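Long-range contact in Aar187cp (Eremothecium gossypii, PDB 3ZIL), which probably regulates sister-chromatid cohesion as the Wpl1 (Wapl-family) partner of cohesin, the crystallized piece being its helical C-terminal Wap1 domain: residues A[41-52]-A[131-142]. Residues are numbered along the deposited sequence; the frame is centred on the assembly and turned at random.
Sequences NNMLRLCLDMMN and VKLNYQDLLRKL
Leu44 and Leu48 of 41-52 meet Leu138 of 131-142 where the two helices, running in the same general direction at 42°, come within 10.1 Å of each other axis to axis. The packing is reciprocal knobs-into-holes: Leu44 drops among Val131, Asn134, Tyr135 and Leu138, while Leu138 settles among Leu44, Cys47, Leu48 and Met51. Those two leucines pass alongside one another pointing opposite ways, Leu44 CD1 lying 3.9 Å from Leu138 CD2. With CG opposite the backbone N (chi1 -165°), Leu48 leans into the other helix: CD1 meets Leu138 CB (3.9 Å) and Asp137, and CD2 meets Asn134 and also borders the carboxylate. At the N-terminal end Asn41 crosses Val131 at about a right angle, Asn41 ND2 3.3 Å from Val131 CG2. At the other end Met51, kinked at its second and third torsions, brings CE to 3.3 Å from Lys141 O, near Leu142 CD2. Lys141 NZ meets a lone pair of Asn52 OD1 (3.2 Å) within the plane of its amide. Lys141 NZ also lies 2.9 Å from Asp137 OD1, a hydrogen bond on the oxygen's syn side that makes a salt bridge one turn apart. Replacing Asp137 with an alanine removes the carboxylate and would probably leave the Lys141 ammonium without its charged mate, free to swing off Asn52. Within this all-helical domain, Phe89 of helix 81-93 touches Cys47, Met51 and Leu142, while helix 54-72 packs against Met43 and Leu46.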
loop_
_atom_site.group_PDB
_atom_site.type_symbol
_atom_site.label_atom_id
_atom_site.label_comp_id
_atom_site.label_asym_id
_atom_site.label_seq_id
_atom_site.Cartn_x
_atom_site.Cartn_y
_atom_site.Cartn_z
ATOM N N ASN A 41 -22.040 -10.801 24.256
ATOM C CA ASN A 41 -22.310 -12.223 24.356
ATOM C C ASN A 41 -23.329 -12.694 23.326
ATOM O O ASN A 41 -23.155 -13.773 22.709
ATOM C CB ASN A 41 -22.719 -12.599 25.796
ATOM C CG ASN A 41 -21.491 -12.644 26.751
ATOM O OD1 ASN A 41 -20.366 -12.325 26.358
ATOM N ND2 ASN A 41 -21.709 -12.993 27.975
ATOM N N ASN A 42 -24.373 -11.885 23.111
ATOM C CA ASN A 42 -25.313 -12.196 22.051
ATOM C C ASN A 42 -24.559 -12.132 20.714
ATOM O O ASN A 42 -24.824 -12.948 19.840
ATOM C CB ASN A 42 -26.510 -11.227 22.005
ATOM C CG ASN A 42 -27.500 -11.471 23.179
ATOM O OD1 ASN A 42 -28.417 -10.734 23.376
ATOM N ND2 ASN A 42 -27.292 -12.501 23.911
ATOM N N MET A 43 -23.683 -11.152 20.543
ATOM C CA MET A 43 -23.012 -11.013 19.179
ATOM C C MET A 43 -22.131 -12.264 18.962
ATOM O O MET A 43 -22.030 -12.826 17.829
ATOM C CB MET A 43 -22.207 -9.682 19.072
ATOM C CG MET A 43 -21.572 -9.472 17.646
ATOM S SD MET A 43 -20.763 -7.820 17.749
ATOM C CE MET A 43 -22.133 -6.665 17.865
ATOM N N LEU A 44 -21.473 -12.691 20.034
ATOM C CA LEU A 44 -20.655 -13.910 19.947
ATOM C C LEU A 44 -21.429 -15.140 19.509
ATOM O O LEU A 44 -21.033 -15.920 18.590
ATOM C CB LEU A 44 -19.904 -14.163 21.270
ATOM C CG LEU A 44 -19.096 -15.487 21.409
ATOM C CD1 LEU A 44 -18.039 -15.459 20.273
ATOM C CD2 LEU A 44 -18.423 -15.650 22.771
ATOM N N ARG A 45 -22.569 -15.323 20.143
ATOM C CA ARG A 45 -23.406 -16.417 19.879
ATOM C C ARG A 45 -23.958 -16.323 18.449
ATOM O O ARG A 45 -24.081 -17.340 17.751
ATOM C CB ARG A 45 -24.476 -16.424 20.963
ATOM C CG ARG A 45 -25.652 -17.349 20.679
ATOM C CD ARG A 45 -26.466 -17.484 22.000
ATOM N NE ARG A 45 -27.458 -18.511 21.808
ATOM C CZ ARG A 45 -28.502 -18.742 22.588
ATOM N NH1 ARG A 45 -28.726 -17.999 23.669
ATOM N NH2 ARG A 45 -29.354 -19.724 22.245
ATOM N N LEU A 46 -24.231 -15.104 17.967
ATOM C CA LEU A 46 -24.684 -14.921 16.580
ATOM C C LEU A 46 -23.623 -15.316 15.524
ATOM O O LEU A 46 -23.947 -16.019 14.509
ATOM C CB LEU A 46 -25.107 -13.476 16.377
ATOM C CG LEU A 46 -25.372 -12.984 14.951
ATOM C CD1 LEU A 46 -26.545 -13.767 14.381
ATOM C CD2 LEU A 46 -25.515 -11.434 14.848
ATOM N N CYS A 47 -22.392 -14.851 15.766
ATOM C CA CYS A 47 -21.253 -15.069 14.853
ATOM C C CYS A 47 -21.048 -16.571 14.797
ATOM O O CYS A 47 -20.861 -17.160 13.726
ATOM C CB CYS A 47 -19.987 -14.360 15.351
ATOM S SG CYS A 47 -20.180 -12.544 15.226
ATOM N N LEU A 48 -21.108 -17.199 15.961
ATOM C CA LEU A 48 -20.790 -18.649 16.023
ATOM C C LEU A 48 -21.867 -19.522 15.294
ATOM O O LEU A 48 -21.534 -20.410 14.515
ATOM C CB LEU A 48 -20.488 -19.073 17.443
ATOM C CG LEU A 48 -19.793 -20.445 17.619
ATOM C CD1 LEU A 48 -18.423 -20.595 16.945
ATOM C CD2 LEU A 48 -19.625 -20.661 19.103
ATOM N N ASP A 49 -23.146 -19.183 15.458
ATOM C CA ASP A 49 -24.235 -19.752 14.646
ATOM C C ASP A 49 -24.026 -19.549 13.131
ATOM O O ASP A 49 -24.201 -20.482 12.312
ATOM C CB ASP A 49 -25.565 -19.151 15.105
ATOM C CG ASP A 49 -25.928 -19.570 16.536
ATOM O OD1 ASP A 49 -25.265 -20.451 17.099
ATOM O OD2 ASP A 49 -26.862 -19.024 17.122
ATOM N N MET A 50 -23.666 -18.335 12.747
ATOM C CA MET A 50 -23.522 -17.973 11.328
ATOM C C MET A 50 -22.348 -18.715 10.776
ATOM O O MET A 50 -22.433 -19.270 9.705
ATOM C CB MET A 50 -23.229 -16.465 11.181
ATOM C CG MET A 50 -24.435 -15.611 11.499
ATOM S SD MET A 50 -24.136 -13.825 11.493
ATOM C CE MET A 50 -23.894 -13.724 9.738
ATOM N N MET A 51 -21.248 -18.722 11.519
ATOM C CA MET A 51 -20.062 -19.527 11.178
ATOM C C MET A 51 -20.450 -20.999 11.027
ATOM O O MET A 51 -19.981 -21.623 10.111
ATOM C CB MET A 51 -18.920 -19.369 12.209
ATOM C CG MET A 51 -17.660 -20.118 11.793
ATOM S SD MET A 51 -16.791 -19.325 10.381
ATOM C CE MET A 51 -15.797 -18.089 11.241
ATOM N N ASN A 52 -21.377 -21.520 11.862
ATOM C CA ASN A 52 -21.750 -22.926 11.799
ATOM C C ASN A 52 -22.920 -23.260 10.825
ATOM O O ASN A 52 -23.190 -24.435 10.545
ATOM C CB ASN A 52 -22.061 -23.433 13.241
ATOM C CG ASN A 52 -20.794 -23.557 14.123
ATOM O OD1 ASN A 52 -19.655 -23.543 13.629
ATOM N ND2 ASN A 52 -20.987 -23.596 15.446
ATOM N N VAL A 131 -18.745 -18.876 27.626
ATOM C CA VAL A 131 -18.414 -17.695 26.817
ATOM C C VAL A 131 -16.988 -17.914 26.296
ATOM O O VAL A 131 -16.739 -17.808 25.083
ATOM C CB VAL A 131 -18.624 -16.345 27.576
ATOM C CG1 VAL A 131 -17.795 -15.219 26.917
ATOM C CG2 VAL A 131 -20.107 -15.899 27.566
ATOM N N LYS A 132 -16.055 -18.282 27.194
ATOM C CA LYS A 132 -14.657 -18.452 26.827
ATOM C C LYS A 132 -14.472 -19.632 25.870
ATOM O O LYS A 132 -13.724 -19.545 24.876
ATOM C CB LYS A 132 -13.793 -18.671 28.071
ATOM C CG LYS A 132 -13.549 -17.470 28.941
ATOM C CD LYS A 132 -12.919 -17.993 30.235
ATOM C CE LYS A 132 -11.937 -16.979 30.762
ATOM N NZ LYS A 132 -12.704 -16.352 31.820
ATOM N N LEU A 133 -15.150 -20.750 26.148
ATOM C CA LEU A 133 -15.135 -21.876 25.185
ATOM C C LEU A 133 -15.688 -21.468 23.839
ATOM O O LEU A 133 -15.156 -21.873 22.801
ATOM C CB LEU A 133 -15.974 -23.037 25.663
ATOM C CG LEU A 133 -15.388 -24.364 26.115
ATOM C CD1 LEU A 133 -13.960 -24.292 26.649
ATOM C CD2 LEU A 133 -16.383 -24.914 27.131
ATOM N N ASN A 134 -16.805 -20.737 23.831
ATOM C CA ASN A 134 -17.429 -20.301 22.555
ATOM C C ASN A 134 -16.514 -19.399 21.747
ATOM O O ASN A 134 -16.460 -19.463 20.507
ATOM C CB ASN A 134 -18.786 -19.585 22.785
ATOM C CG ASN A 134 -19.952 -20.568 22.943
ATOM O OD1 ASN A 134 -19.830 -21.773 22.688
ATOM N ND2 ASN A 134 -21.083 -20.052 23.335
ATOM N N TYR A 135 -15.788 -18.570 22.476
ATOM C CA TYR A 135 -14.837 -17.619 21.870
ATOM C C TYR A 135 -13.642 -18.311 21.219
ATOM O O TYR A 135 -13.369 -18.057 20.059
ATOM C CB TYR A 135 -14.354 -16.666 22.926
ATOM C CG TYR A 135 -13.359 -15.674 22.423
ATOM C CD1 TYR A 135 -13.738 -14.725 21.447
ATOM C CD2 TYR A 135 -12.057 -15.614 22.965
ATOM C CE1 TYR A 135 -12.829 -13.732 21.025
ATOM C CE2 TYR A 135 -11.130 -14.656 22.514
ATOM C CZ TYR A 135 -11.525 -13.714 21.530
ATOM O OH TYR A 135 -10.617 -12.745 21.067
ATOM N N GLN A 136 -12.956 -19.190 21.976
ATOM C CA GLN A 136 -11.935 -20.117 21.400
ATOM C C GLN A 136 -12.416 -20.852 20.171
ATOM O O GLN A 136 -11.724 -20.966 19.158
ATOM C CB GLN A 136 -11.430 -21.177 22.418
ATOM C CG GLN A 136 -10.885 -20.696 23.785
ATOM C CD GLN A 136 -10.284 -19.268 23.843
ATOM O OE1 GLN A 136 -9.428 -18.871 23.000
ATOM N NE2 GLN A 136 -10.732 -18.474 24.877
ATOM N N ASP A 137 -13.607 -21.391 20.255
ATOM C CA ASP A 137 -14.148 -22.141 19.137
ATOM C C ASP A 137 -14.288 -21.217 17.878
ATOM O O ASP A 137 -13.829 -21.553 16.741
ATOM C CB ASP A 137 -15.447 -22.741 19.629
ATOM C CG ASP A 137 -16.305 -23.374 18.544
ATOM O OD1 ASP A 137 -15.951 -23.421 17.344
ATOM O OD2 ASP A 137 -17.405 -23.832 18.930
ATOM N N LEU A 138 -14.888 -20.037 18.069
ATOM C CA LEU A 138 -14.925 -19.058 16.961
ATOM C C LEU A 138 -13.562 -18.663 16.379
ATOM O O LEU A 138 -13.402 -18.675 15.149
ATOM C CB LEU A 138 -15.740 -17.809 17.336
ATOM C CG LEU A 138 -15.943 -16.833 16.152
ATOM C CD1 LEU A 138 -16.914 -17.377 15.074
ATOM C CD2 LEU A 138 -16.433 -15.527 16.752
ATOM N N LEU A 139 -12.622 -18.291 17.257
ATOM C CA LEU A 139 -11.271 -17.942 16.903
ATOM C C LEU A 139 -10.573 -18.974 16.017
ATOM O O LEU A 139 -9.956 -18.597 15.020
ATOM C CB LEU A 139 -10.426 -17.701 18.175
ATOM C CG LEU A 139 -9.810 -16.383 18.615
ATOM C CD1 LEU A 139 -10.646 -15.152 18.353
ATOM C CD2 LEU A 139 -9.368 -16.479 20.091
ATOM N N ARG A 140 -10.638 -20.253 16.390
ATOM C CA ARG A 140 -10.195 -21.362 15.502
ATOM C C ARG A 140 -10.831 -21.352 14.115
ATOM O O ARG A 140 -10.242 -21.840 13.188
ATOM C CB ARG A 140 -10.335 -22.773 16.173
ATOM C CG ARG A 140 -9.450 -22.912 17.426
ATOM C CD ARG A 140 -9.479 -24.289 18.077
ATOM N NE ARG A 140 -10.806 -24.769 18.474
ATOM C CZ ARG A 140 -11.295 -24.713 19.727
ATOM N NH1 ARG A 140 -10.567 -24.189 20.704
ATOM N NH2 ARG A 140 -12.509 -25.187 20.019
ATOM N N LYS A 141 -12.009 -20.778 13.950
ATOM C CA LYS A 141 -12.616 -20.712 12.622
ATOM C C LYS A 141 -12.455 -19.408 11.820
ATOM O O LYS A 141 -12.781 -19.389 10.653
ATOM C CB LYS A 141 -14.113 -21.029 12.748
ATOM C CG LYS A 141 -14.418 -22.516 12.850
ATOM C CD LYS A 141 -15.680 -22.779 13.675
ATOM C CE LYS A 141 -15.791 -24.286 13.952
ATOM N NZ LYS A 141 -16.919 -24.488 14.874
ATOM N N LEU A 142 -12.068 -18.296 12.468
ATOM C CA LEU A 142 -12.097 -16.966 11.797
ATOM C C LEU A 142 -10.953 -16.885 10.814
ATOM O O LEU A 142 -9.901 -17.483 11.035
ATOM C CB LEU A 142 -11.856 -15.883 12.837
ATOM C CG LEU A 142 -13.128 -15.557 13.648
ATOM C CD1 LEU A 142 -12.695 -14.715 14.814
ATOM C CD2 LEU A 142 -14.197 -14.852 12.748
#